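Putative sugar ABC transport system, substrate-binding protein (Bordetella parapertussis, PDB 5IX8) probably binds a sugar in the periplasm and hands it on to the membrane components of an ABC transporter. Local coordinates at residues S69-G74 with A96-K101; V75-L80 with Q263-E268; A132-G137 with S167-K172; E160-V165 with Y203-V208. All blocks are in the same frame, centred on the assembly; numbering follows the deposited sequence.

Contact 1: S69-G74 with A96-K101; sequences SFKTLG and ARSGIK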
loop_
_atom_site.group_PDB
_atom_site.type_symbol
_atom_site.label_atom_id
_atom_site.label_comp_id
_atom_site.label_asym_id
_atom_site.label_seq_id
_atom_site.Cartn_x
_atom_site.Cartn_y
_atom_site.Cartn_z
ATOM N N SER A 69 -21.535 11.207 1.290
ATOM C CA SER A 69 -21.884 11.690 2.623
ATOM C C SER A 69 -20.893 12.736 3.128
ATOM O O SER A 69 -21.257 13.591 3.955
ATOM C CB SER A 69 -21.967 10.530 3.606
ATOM O OG SER A 69 -20.675 10.055 3.897
ATOM N N PHE A 70 -19.644 12.694 2.654
ATOM C CA PHE A 70 -18.698 13.744 3.026
ATOM C C PHE A 70 -19.165 15.111 2.532
ATOM O O PHE A 70 -18.868 16.136 3.157
ATOM C CB PHE A 70 -17.306 13.446 2.464
ATOM C CG PHE A 70 -16.648 12.189 3.015
ATOM C CD1 PHE A 70 -17.148 11.517 4.130
ATOM C CD2 PHE A 70 -15.495 11.698 2.410
ATOM C CE1 PHE A 70 -16.514 10.373 4.614
ATOM C CE2 PHE A 70 -14.854 10.576 2.897
ATOM C CZ PHE A 70 -15.376 9.894 3.989
ATOM N N LYS A 71 -19.892 15.144 1.414
ATOM C CA LYS A 71 -20.437 16.394 0.898
ATOM C C LYS A 71 -21.359 17.044 1.913
ATOM O O LYS A 71 -21.290 18.253 2.158
ATOM C CB LYS A 71 -21.196 16.127 -0.404
ATOM C CG LYS A 71 -20.751 16.939 -1.589
ATOM C CD LYS A 71 -21.827 16.997 -2.692
ATOM C CE LYS A 71 -21.962 15.707 -3.460
ATOM N NZ LYS A 71 -22.888 15.855 -4.650
ATOM N N THR A 72 -22.249 16.245 2.500
ATOM C CA THR A 72 -23.179 16.749 3.488
ATOM C C THR A 72 -22.483 17.124 4.782
ATOM O O THR A 72 -22.966 17.997 5.505
ATOM C CB THR A 72 -24.243 15.692 3.740
ATOM O OG1 THR A 72 -24.595 15.090 2.486
ATOM C CG2 THR A 72 -25.453 16.311 4.384
ATOM N N LEU A 73 -21.359 16.479 5.105
ATOM C CA LEU A 73 -20.664 16.792 6.343
ATOM C C LEU A 73 -19.770 18.010 6.214
ATOM O O LEU A 73 -19.164 18.422 7.201
ATOM C CB LEU A 73 -19.829 15.601 6.807
ATOM C CG LEU A 73 -20.647 14.373 7.180
ATOM C CD1 LEU A 73 -19.760 13.156 7.283
ATOM C CD2 LEU A 73 -21.425 14.596 8.477
ATOM N N GLY A 74 -19.665 18.590 5.026
ATOM C CA GLY A 74 -18.879 19.800 4.867
ATOM C C GLY A 74 -17.386 19.591 4.985
ATOM O O GLY A 74 -16.662 20.496 5.420
ATOM N N ALA A 96 -15.548 17.701 -6.491
ATOM C CA ALA A 96 -14.828 18.919 -6.853
ATOM C C ALA A 96 -15.790 20.041 -7.232
ATOM O O ALA A 96 -15.515 21.212 -6.943
ATOM C CB ALA A 96 -13.845 18.645 -7.997
ATOM N N ARG A 97 -16.920 19.712 -7.883
ATOM C CA ARG A 97 -17.868 20.764 -8.212
ATOM C C ARG A 97 -18.462 21.374 -6.960
ATOM O O ARG A 97 -18.911 22.520 -7.004
ATOM C CB ARG A 97 -18.989 20.236 -9.125
ATOM C CG ARG A 97 -18.502 19.871 -10.543
ATOM C CD ARG A 97 -19.666 19.596 -11.505
ATOM N NE ARG A 97 -20.449 18.424 -11.108
ATOM C CZ ARG A 97 -20.218 17.173 -11.521
ATOM N NH1 ARG A 97 -21.000 16.188 -11.106
ATOM N NH2 ARG A 97 -19.211 16.898 -12.335
ATOM N N SER A 98 -18.452 20.642 -5.847
ATOM C CA SER A 98 -18.915 21.145 -4.561
ATOM C C SER A 98 -17.807 21.792 -3.742
ATOM O O SER A 98 -18.009 22.067 -2.550
ATOM C CB SER A 98 -19.545 20.015 -3.755
ATOM O OG SER A 98 -20.783 19.630 -4.335
ATOM N N GLY A 99 -16.653 22.055 -4.343
ATOM C CA GLY A 99 -15.532 22.621 -3.616
ATOM C C GLY A 99 -14.746 21.658 -2.752
ATOM O O GLY A 99 -13.923 22.110 -1.940
ATOM N N ILE A 100 -14.945 20.352 -2.904
ATOM C CA ILE A 100 -14.251 19.346 -2.110
ATOM C C ILE A 100 -13.221 18.668 -2.990
ATOM O O ILE A 100 -13.578 17.999 -3.964
ATOM C CB ILE A 100 -15.220 18.312 -1.533
ATOM C CG1 ILE A 100 -16.237 19.018 -0.627
ATOM C CG2 ILE A 100 -14.443 17.233 -0.755
ATOM C CD1 ILE A 100 -17.288 18.095 -0.073
ATOM N N LYS A 101 -11.951 18.825 -2.636
ATOM C CA LYS A 101 -10.853 18.200 -3.360
ATOM C C LYS A 101 -10.611 16.809 -2.788
ATOM O O LYS A 101 -10.898 16.540 -1.614
ATOM C CB LYS A 101 -9.580 19.055 -3.258
ATOM C CG LYS A 101 -9.764 20.368 -3.945
ATOM C CD LYS A 101 -8.509 21.221 -3.883
ATOM C CE LYS A 101 -8.746 22.547 -4.610
ATOM N NZ LYS A 101 -7.444 23.164 -4.955
#

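Contact 2: V75-L80 with Q263-E268; sequences VDYAVL and QYAIRE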
loop_
_atom_site.group_PDB
_atom_site.type_symbol
_atom_site.label_atom_id
_atom_site.label_comp_id
_atom_site.label_asym_id
_atom_site.label_seq_id
_atom_site.Cartn_x
_atom_site.Cartn_y
_atom_site.Cartn_z
ATOM N N VAL A 75 -16.896 18.425 4.605
ATOM C CA VAL A 75 -15.452 18.259 4.593
ATOM C C VAL A 75 -14.830 19.164 3.528
ATOM O O VAL A 75 -15.475 19.585 2.566
ATOM C CB VAL A 75 -15.063 16.789 4.378
ATOM C CG1 VAL A 75 -15.806 15.875 5.345
ATOM C CG2 VAL A 75 -15.274 16.368 2.965
ATOM N N ASP A 76 -13.562 19.489 3.728
ATOM C CA ASP A 76 -12.794 20.253 2.748
ATOM C C ASP A 76 -12.019 19.364 1.794
ATOM O O ASP A 76 -11.871 19.708 0.609
ATOM C CB ASP A 76 -11.837 21.202 3.477
ATOM C CG ASP A 76 -12.596 22.182 4.376
ATOM O OD1 ASP A 76 -13.268 23.061 3.815
ATOM O OD2 ASP A 76 -12.552 22.080 5.614
ATOM N N TYR A 77 -11.579 18.206 2.274
ATOM C CA TYR A 77 -10.888 17.208 1.472
ATOM C C TYR A 77 -11.451 15.845 1.796
ATOM O O TYR A 77 -11.691 15.520 2.964
ATOM C CB TYR A 77 -9.378 17.162 1.724
ATOM C CG TYR A 77 -8.720 18.464 1.394
ATOM C CD1 TYR A 77 -8.673 19.482 2.324
ATOM C CD2 TYR A 77 -8.145 18.687 0.143
ATOM C CE1 TYR A 77 -8.102 20.696 2.012
ATOM C CE2 TYR A 77 -7.553 19.903 -0.165
ATOM C CZ TYR A 77 -7.539 20.901 0.775
ATOM O OH TYR A 77 -6.988 22.124 0.476
ATOM N N ALA A 78 -11.623 15.043 0.761
ATOM C CA ALA A 78 -11.847 13.613 0.905
ATOM C C ALA A 78 -10.525 12.919 0.677
ATOM O O ALA A 78 -9.796 13.290 -0.236
ATOM C CB ALA A 78 -12.868 13.139 -0.136
ATOM N N VAL A 79 -10.199 11.927 1.504
ATOM C CA VAL A 79 -8.982 11.136 1.347
ATOM C C VAL A 79 -9.409 9.724 0.974
ATOM O O VAL A 79 -10.222 9.125 1.676
ATOM C CB VAL A 79 -8.153 11.133 2.644
ATOM C CG1 VAL A 79 -6.893 10.256 2.495
ATOM C CG2 VAL A 79 -7.816 12.560 3.061
ATOM N N LEU A 80 -8.881 9.200 -0.134
ATOM C CA LEU A 80 -9.425 8.013 -0.775
ATOM C C LEU A 80 -8.324 6.988 -1.027
ATOM O O LEU A 80 -7.342 7.292 -1.708
ATOM C CB LEU A 80 -10.088 8.393 -2.109
ATOM C CG LEU A 80 -10.494 7.220 -2.994
ATOM C CD1 LEU A 80 -11.551 6.355 -2.261
ATOM C CD2 LEU A 80 -10.989 7.770 -4.362
ATOM N N GLN A 263 -0.085 17.228 6.266
ATOM C CA GLN A 263 0.793 18.384 6.075
ATOM C C GLN A 263 0.647 18.981 4.675
ATOM O O GLN A 263 0.748 20.210 4.502
ATOM C CB GLN A 263 2.249 17.993 6.350
ATOM C CG GLN A 263 2.480 17.722 7.849
ATOM C CD GLN A 263 2.334 18.998 8.666
ATOM O OE1 GLN A 263 2.558 20.087 8.153
ATOM N NE2 GLN A 263 1.935 18.875 9.930
ATOM N N TYR A 264 0.419 18.130 3.667
ATOM C CA TYR A 264 0.196 18.625 2.312
ATOM C C TYR A 264 -1.150 19.329 2.206
ATOM O O TYR A 264 -1.262 20.381 1.541
ATOM C CB TYR A 264 0.255 17.469 1.290
ATOM C CG TYR A 264 1.640 17.031 0.837
ATOM C CD1 TYR A 264 2.617 16.623 1.761
ATOM C CD2 TYR A 264 1.964 17.024 -0.524
ATOM C CE1 TYR A 264 3.874 16.245 1.339
ATOM C CE2 TYR A 264 3.229 16.631 -0.976
ATOM C CZ TYR A 264 4.176 16.249 -0.045
ATOM O OH TYR A 264 5.422 15.860 -0.484
ATOM N N ALA A 265 -2.187 18.751 2.841
ATOM C CA ALA A 265 -3.525 19.351 2.769
ATOM C C ALA A 265 -3.545 20.752 3.387
ATOM O O ALA A 265 -4.208 21.661 2.850
ATOM C CB ALA A 265 -4.565 18.454 3.455
ATOM N N ILE A 266 -2.850 20.952 4.521
ATOM C CA ILE A 266 -2.856 22.287 5.137
ATOM C C ILE A 266 -2.270 23.301 4.179
ATOM O O ILE A 266 -2.801 24.416 4.015
ATOM C CB ILE A 266 -2.073 22.292 6.460
ATOM C CG1 ILE A 266 -2.754 21.421 7.510
ATOM C CG2 ILE A 266 -1.941 23.717 7.001
ATOM C CD1 ILE A 266 -1.847 21.090 8.701
ATOM N N ARG A 267 -1.164 22.932 3.532
ATOM C CA ARG A 267 -0.517 23.838 2.593
ATOM C C ARG A 267 -1.413 24.118 1.407
ATOM O O ARG A 267 -1.555 25.274 0.984
ATOM C CB ARG A 267 0.826 23.238 2.164
ATOM C CG ARG A 267 1.833 23.353 3.312
ATOM C CD ARG A 267 3.043 22.493 3.012
ATOM N NE ARG A 267 4.116 22.804 3.958
ATOM C CZ ARG A 267 4.216 22.271 5.165
ATOM N NH1 ARG A 267 3.346 21.336 5.584
ATOM N NH2 ARG A 267 5.215 22.656 5.925
ATOM N N GLU A 268 -2.017 23.075 0.835
ATOM C CA GLU A 268 -2.909 23.290 -0.310
ATOM C C GLU A 268 -4.050 24.219 0.079
ATOM O O GLU A 268 -4.363 25.182 -0.635
ATOM C CB GLU A 268 -3.452 21.950 -0.801
ATOM C CG GLU A 268 -3.778 21.901 -2.302
ATOM C CD GLU A 268 -5.123 22.519 -2.661
ATOM O OE1 GLU A 268 -6.028 22.585 -1.791
ATOM O OE2 GLU A 268 -5.280 22.933 -3.842
#

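Contact 3: A132-G137 with S167-K172; sequences ALCDDG and SACGAK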
loop_
_atom_site.group_PDB
_atom_site.type_symbol
_atom_site.label_atom_id
_atom_site.label_comp_id
_atom_site.label_asym_id
_atom_site.label_seq_id
_atom_site.Cartn_x
_atom_site.Cartn_y
_atom_site.Cartn_z
ATOM N N ALA A 132 16.113 -8.389 -4.325
ATOM C CA ALA A 132 16.315 -9.297 -3.194
ATOM C C ALA A 132 16.371 -10.748 -3.664
ATOM O O ALA A 132 17.232 -11.524 -3.225
ATOM C CB ALA A 132 15.205 -9.097 -2.175
ATOM N N LEU A 133 15.476 -11.115 -4.583
ATOM C CA LEU A 133 15.472 -12.449 -5.163
ATOM C C LEU A 133 16.794 -12.733 -5.859
ATOM O O LEU A 133 17.465 -13.742 -5.590
ATOM C CB LEU A 133 14.318 -12.558 -6.157
ATOM C CG LEU A 133 14.217 -13.889 -6.887
ATOM C CD1 LEU A 133 13.442 -14.879 -6.049
ATOM C CD2 LEU A 133 13.541 -13.697 -8.241
ATOM N N CYS A 134 17.197 -11.830 -6.748
ATOM C CA CYS A 134 18.418 -12.053 -7.518
ATOM C C CYS A 134 19.636 -12.161 -6.611
ATOM O O CYS A 134 20.484 -13.039 -6.800
ATOM C CB CYS A 134 18.593 -10.930 -8.535
ATOM S SG CYS A 134 17.303 -10.979 -9.833
ATOM N N ASP A 135 19.724 -11.296 -5.596
ATOM C CA ASP A 135 20.856 -11.335 -4.675
ATOM C C ASP A 135 20.871 -12.587 -3.798
ATOM O O ASP A 135 21.914 -12.916 -3.225
ATOM C CB ASP A 135 20.850 -10.087 -3.796
ATOM C CG ASP A 135 21.173 -8.824 -4.583
ATOM O OD1 ASP A 135 21.639 -8.938 -5.739
ATOM O OD2 ASP A 135 20.978 -7.722 -4.044
ATOM N N ASP A 136 19.758 -13.285 -3.668
ATOM C CA ASP A 136 19.751 -14.556 -2.969
ATOM C C ASP A 136 20.277 -15.708 -3.822
ATOM O O ASP A 136 20.395 -16.832 -3.315
ATOM C CB ASP A 136 18.330 -14.866 -2.490
ATOM C CG ASP A 136 18.305 -15.951 -1.455
ATOM O OD1 ASP A 136 18.921 -15.746 -0.390
ATOM O OD2 ASP A 136 17.664 -16.995 -1.689
ATOM N N GLY A 137 20.593 -15.469 -5.087
ATOM C CA GLY A 137 21.072 -16.528 -5.956
ATOM C C GLY A 137 19.980 -17.250 -6.707
ATOM O O GLY A 137 20.111 -18.447 -6.976
ATOM N N SER A 167 13.507 -11.688 -14.184
ATOM C CA SER A 167 13.873 -12.256 -15.478
ATOM C C SER A 167 15.296 -11.898 -15.871
ATOM O O SER A 167 16.004 -12.703 -16.496
ATOM C CB SER A 167 12.906 -11.763 -16.556
ATOM O OG SER A 167 11.568 -12.071 -16.185
ATOM N N ALA A 168 15.731 -10.686 -15.536
ATOM C CA ALA A 168 17.040 -10.243 -15.983
ATOM C C ALA A 168 18.165 -11.024 -15.313
ATOM O O ALA A 168 19.259 -11.112 -15.876
ATOM C CB ALA A 168 17.204 -8.741 -15.738
ATOM N N CYS A 169 17.943 -11.583 -14.126
ATOM C CA CYS A 169 18.984 -12.389 -13.503
ATOM C C CYS A 169 18.788 -13.885 -13.742
ATOM O O CYS A 169 19.498 -14.699 -13.149
ATOM C CB CYS A 169 19.093 -12.088 -12.008
ATOM S SG CYS A 169 17.770 -12.686 -10.916
ATOM N N GLY A 170 17.859 -14.265 -14.606
ATOM C CA GLY A 170 17.720 -15.655 -14.984
ATOM C C GLY A 170 16.792 -16.472 -14.120
ATOM O O GLY A 170 16.804 -17.706 -14.222
ATOM N N ALA A 171 15.975 -15.837 -13.285
ATOM C CA ALA A 171 14.996 -16.601 -12.538
ATOM C C ALA A 171 13.850 -17.004 -13.465
ATOM O O ALA A 171 13.560 -16.335 -14.466
ATOM C CB ALA A 171 14.484 -15.793 -11.344
ATOM N N LYS A 172 13.232 -18.138 -13.154
ATOM C CA LYS A 172 12.179 -18.735 -13.982
ATOM C C LYS A 172 10.850 -18.594 -13.244
ATOM O O LYS A 172 10.562 -19.346 -12.315
ATOM C CB LYS A 172 12.497 -20.192 -14.284
ATOM C CG LYS A 172 13.917 -20.397 -14.841
ATOM C CD LYS A 172 14.248 -21.865 -15.033
ATOM C CE LYS A 172 15.348 -22.034 -16.075
ATOM N NZ LYS A 172 15.801 -23.457 -16.206
#

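Contact 4: E160-V165 with Y203-V208; sequences EGFKEV and YVFTPV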
loop_
_atom_site.group_PDB
_atom_site.type_symbol
_atom_site.label_atom_id
_atom_site.label_comp_id
_atom_site.label_asym_id
_atom_site.label_seq_id
_atom_site.Cartn_x
_atom_site.Cartn_y
_atom_site.Cartn_z
ATOM N N GLU A 160 4.897 -6.416 -12.593
ATOM C CA GLU A 160 5.736 -5.991 -13.710
ATOM C C GLU A 160 7.157 -5.644 -13.258
ATOM O O GLU A 160 8.141 -6.025 -13.908
ATOM C CB GLU A 160 5.089 -4.797 -14.433
ATOM C CG GLU A 160 3.902 -5.237 -15.295
ATOM C CD GLU A 160 3.026 -4.077 -15.740
ATOM O OE1 GLU A 160 3.361 -2.909 -15.431
ATOM O OE2 GLU A 160 1.994 -4.335 -16.395
ATOM N N GLY A 161 7.289 -4.894 -12.156
ATOM C CA GLY A 161 8.623 -4.546 -11.680
ATOM C C GLY A 161 9.406 -5.756 -11.217
ATOM O O GLY A 161 10.600 -5.887 -11.536
ATOM N N PHE A 162 8.742 -6.671 -10.487
ATOM C CA PHE A 162 9.381 -7.912 -10.061
ATOM C C PHE A 162 9.835 -8.738 -11.257
ATOM O O PHE A 162 10.979 -9.199 -11.311
ATOM C CB PHE A 162 8.398 -8.711 -9.177
ATOM C CG PHE A 162 8.943 -10.017 -8.707
ATOM C CD1 PHE A 162 9.916 -10.049 -7.716
ATOM C CD2 PHE A 162 8.501 -11.212 -9.266
ATOM C CE1 PHE A 162 10.449 -11.241 -7.278
ATOM C CE2 PHE A 162 9.051 -12.425 -8.844
ATOM C CZ PHE A 162 10.003 -12.435 -7.810
ATOM N N LYS A 163 8.949 -8.912 -12.249
ATOM C CA LYS A 163 9.288 -9.763 -13.391
ATOM C C LYS A 163 10.470 -9.209 -14.177
ATOM O O LYS A 163 11.318 -9.971 -14.659
ATOM C CB LYS A 163 8.082 -9.921 -14.296
ATOM C CG LYS A 163 8.382 -10.805 -15.516
ATOM C CD LYS A 163 7.114 -11.257 -16.233
ATOM C CE LYS A 163 6.249 -10.071 -16.582
ATOM N NZ LYS A 163 5.056 -10.471 -17.428
ATOM N N GLU A 164 10.505 -7.894 -14.381
ATOM C CA GLU A 164 11.606 -7.275 -15.120
ATOM C C GLU A 164 12.941 -7.610 -14.467
ATOM O O GLU A 164 13.859 -8.110 -15.115
ATOM C CB GLU A 164 11.407 -5.751 -15.178
ATOM C CG GLU A 164 12.563 -5.004 -15.848
ATOM C CD GLU A 164 12.364 -3.486 -15.800
ATOM O OE1 GLU A 164 11.362 -3.002 -16.366
ATOM O OE2 GLU A 164 13.196 -2.772 -15.207
ATOM N N VAL A 165 13.032 -7.417 -13.152
ATOM C CA VAL A 165 14.310 -7.597 -12.487
ATOM C C VAL A 165 14.619 -9.075 -12.323
ATOM O O VAL A 165 15.757 -9.506 -12.549
ATOM C CB VAL A 165 14.298 -6.845 -11.145
ATOM C CG1 VAL A 165 15.527 -7.196 -10.327
ATOM C CG2 VAL A 165 14.235 -5.333 -11.398
ATOM N N TYR A 203 10.904 -20.390 -4.496
ATOM C CA TYR A 203 10.520 -19.063 -4.054
ATOM C C TYR A 203 9.056 -18.878 -4.364
ATOM O O TYR A 203 8.536 -19.497 -5.293
ATOM C CB TYR A 203 11.278 -17.980 -4.796
ATOM C CG TYR A 203 12.751 -18.022 -4.563
ATOM C CD1 TYR A 203 13.299 -17.404 -3.458
ATOM C CD2 TYR A 203 13.606 -18.663 -5.451
ATOM C CE1 TYR A 203 14.680 -17.424 -3.229
ATOM C CE2 TYR A 203 14.994 -18.683 -5.241
ATOM C CZ TYR A 203 15.516 -18.058 -4.125
ATOM O OH TYR A 203 16.873 -18.057 -3.886
ATOM N N VAL A 204 8.410 -17.984 -3.610
ATOM C CA VAL A 204 7.044 -17.547 -3.897
ATOM C C VAL A 204 7.023 -16.031 -3.798
ATOM O O VAL A 204 7.489 -15.459 -2.802
ATOM C CB VAL A 204 6.000 -18.149 -2.932
ATOM C CG1 VAL A 204 4.574 -17.641 -3.290
ATOM C CG2 VAL A 204 6.048 -19.679 -2.951
ATOM N N PHE A 205 6.508 -15.377 -4.827
ATOM C CA PHE A 205 6.347 -13.931 -4.809
ATOM C C PHE A 205 4.898 -13.591 -4.511
ATOM O O PHE A 205 4.000 -14.166 -5.122
ATOM C CB PHE A 205 6.747 -13.325 -6.150
ATOM C CG PHE A 205 6.357 -11.896 -6.286
ATOM C CD1 PHE A 205 7.179 -10.894 -5.778
ATOM C CD2 PHE A 205 5.164 -11.556 -6.900
ATOM C CE1 PHE A 205 6.838 -9.551 -5.905
ATOM C CE2 PHE A 205 4.792 -10.232 -7.008
ATOM C CZ PHE A 205 5.642 -9.211 -6.508
ATOM N N THR A 206 4.674 -12.645 -3.598
ATOM C CA THR A 206 3.351 -12.116 -3.276
ATOM C C THR A 206 3.466 -10.606 -3.138
ATOM O O THR A 206 4.518 -10.095 -2.704
ATOM C CB THR A 206 2.785 -12.674 -1.946
ATOM O OG1 THR A 206 3.549 -12.143 -0.844
ATOM C CG2 THR A 206 2.781 -14.223 -1.906
ATOM N N PRO A 207 2.392 -9.866 -3.432
ATOM C CA PRO A 207 2.491 -8.407 -3.372
ATOM C C PRO A 207 2.073 -7.785 -2.064
ATOM O O PRO A 207 2.323 -6.583 -1.913
ATOM C CB PRO A 207 1.542 -7.962 -4.498
ATOM C CG PRO A 207 0.381 -9.012 -4.398
ATOM C CD PRO A 207 1.218 -10.297 -4.217
ATOM N N VAL A 208 1.428 -8.523 -1.144
ATOM C CA VAL A 208 0.833 -7.922 0.054
ATOM C C VAL A 208 0.869 -8.903 1.211
ATOM O O VAL A 208 0.889 -10.126 1.022
ATOM C CB VAL A 208 -0.634 -7.468 -0.151
ATOM C CG1 VAL A 208 -0.758 -6.498 -1.264
ATOM C CG2 VAL A 208 -1.545 -8.679 -0.409
#

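Contact 1: S69-G74 with A96-K101
Phe70 brings the one aromatic ring of this contact, yet it meets Ile100 through its backbone: O lies 4.1 Å from CD1 of Ile100, while the ring leads away from 96-101, toward Gln50, Val75 and Ala78. No face or edge of it is used here. What closes the gap is the methyl end of Ile100. With chi1 at -60° and chi2 extended at 177°, CD1 reaches the flank of helix 60-73, 3.7 Å from CA of Lys71 and 4.0 Å from CG of the same residue. Further out, the Lys71 chain runs past Ser98, so that CD sits 3.3 Å from OG in a plain van der Waals contact. The bend at chi3 (-74°), about the CG-CD bond at this very contact, turns the end of the chain, and NZ goes on to a salt bridge with Asp94, one turn earlier on helix 89-97. The aliphatic part of the chain thus lies between two helix ends, while its charge is probably balanced by Asp94. Both helices finish in a Schellman motif, with Gly74 and Gly99 at positive phi, before the chain drops into strands 77-80 and 101-105. Neighbouring helices ending side by side above adjacent parallel strands are characteristic of successive beta-alpha-beta units in a Rossmann-like domain.

Contact 2: V75-L80 with Q263-E268
Tyr77, at the start of strand 77-80, faces Ala265 on helix 254-270 with their CA atoms 7.8 Å apart, the closest backbone approach of the two segments. This is strand-to-helix packing in one Rossmann-like domain of the periplasmic binding protein fold: Tyr77 points to helix 254-270, whereas its neighbour Ala78 packs on helix 60-73, on the other face of the parallel sheet. The methyl of Ala265 lies over one face of the Tyr77 ring, its CB 4.4 Å from CD1, a rather loose contact. Around the same ring stand Leu18, Lys101 and Ile103 of the flanking strands. The phenol reaches past Ala265 to Glu268, whose OE1 lies in the ring plane and accepts a short hydrogen bond of 2.5 Å from OH. The oxygen is met nearly in line with its C-O bond, and the carboxylate stands almost upright to the ring, at 85°. A bend at chi2 (-81°) turns the Glu268 carboxylate to this position. OE2 makes a salt bridge with Lys101, so the two oxygens have different partners, and the lysine probably helps keep the group ionised. On the far side of the helix, Arg267 NH1 grips Gln263 twice: O from above the carbonyl plane, and OE1 on a lone pair, in plane, at 3.0 Å.

Contact 3: A132-G137 with S167-K172
Cys134 and Cys169 carry this contact through a disulfide, SG to SG 2.1 Å, which brings their CA atoms to within 6.0 Å. The bridge has a chi3 of -81°, close to the 90° magnitude that a relaxed disulfide prefers, and a negative sign, so its twist is left-handed. The two halves are built differently. In Cys134, on the last turn of helix 122-135, SG points opposite the carbonyl carbon, beside the backbone N; in Cys169, just past the end of helix 154-168, chi1 of 72° places SG between the backbone N and the carbonyl carbon. Next to the bridge, toward the interior, one branch of Leu133 completes the contact: CD2 touches CB of Ala171 at 3.9 Å. Leu133 also packs on Val143 and Leu229, strand residues beneath the helices, so this second touch belongs to the edge of the hydrophobic core. Both helices stop in Schellman motifs at Gly137 and Gly170. Gly137 N is bonded to Cys134 O at 3.0 Å, which places the cysteine within the terminating turn itself. From Ala171 the chain continues into strand 172-173, at the edge of the sheet. A covalent tie between two helix ends resists their separation as packing alone cannot, and such a cystine is consistent with an exported protein that works in the oxidising periplasm.

Contact 4: E160-V165 with Y203-V208
Phe162 and Phe205 lie face against face in an offset stack, ring centroids 4.0 Å apart and planes tilted by 18°. CD1 of Phe205 sits over the centre of the Phe162 ring, while CG of Phe162 comes down nearer the rim of the Phe205 ring; the closest approach is CD1 to CD1, 3.5 Å. The two side chains run antiparallel alongside one another, each CG anti to its own backbone N (chi1 179° for Phe162 and 169° for Phe205). As a result each ring covers the root of the other: CB of Phe162 is 4.1 Å from the centroid of the Phe205 ring, and CB of Phe205 is 4.0 Å from that of Phe162, both as CH-pi contacts over the face. The pair fastens helix 154-168 to strand 201-205, an inner strand of the second Rossmann-like domain, filling the helix-sheet layer typical of this alpha/beta fold. Other apolar side chains close in: Leu133 and Val143 touch Phe162, and Leu129 and Val145 touch Phe205, so helix 122-135 and strand 142-145 both border the stack. The strand is fixed by backbone hydrogen bonds of Phe205 with Ile144 and Val146, and of Val204 with Lys227 and Leu229. Further along, Thr206 OG1 is hydrogen-bonded to Leu229 O and Thr230 OG1, and Pro207 O takes a hydrogen bond from Arg158 NH1. Val208 then occupies the N-cap position of helix 209-221.

In the fold
The four contacts fall into two pairs, one in each lobe of the protein. Contacts 1 and 2 touch, through Ile100 packed on Val75 and a probable backbone hydrogen bond between Lys101 and Ala78, and lie on opposite faces of the same parallel sheet. Contacts 3 and 4 share helix 154-168 and meet where Asp136 is hydrogen-bonded to Tyr203; contacts 1 and 3 have centres about 48 Å apart. Contacts 2 and 4 are buried helix-on-strand packing, one finished by a polar bond, the other wholly aromatic. Contacts 1 and 3 join helix ends and are only partly buried: the first relies on aliphatic packing beside a surface charge, the second on a covalent bridge.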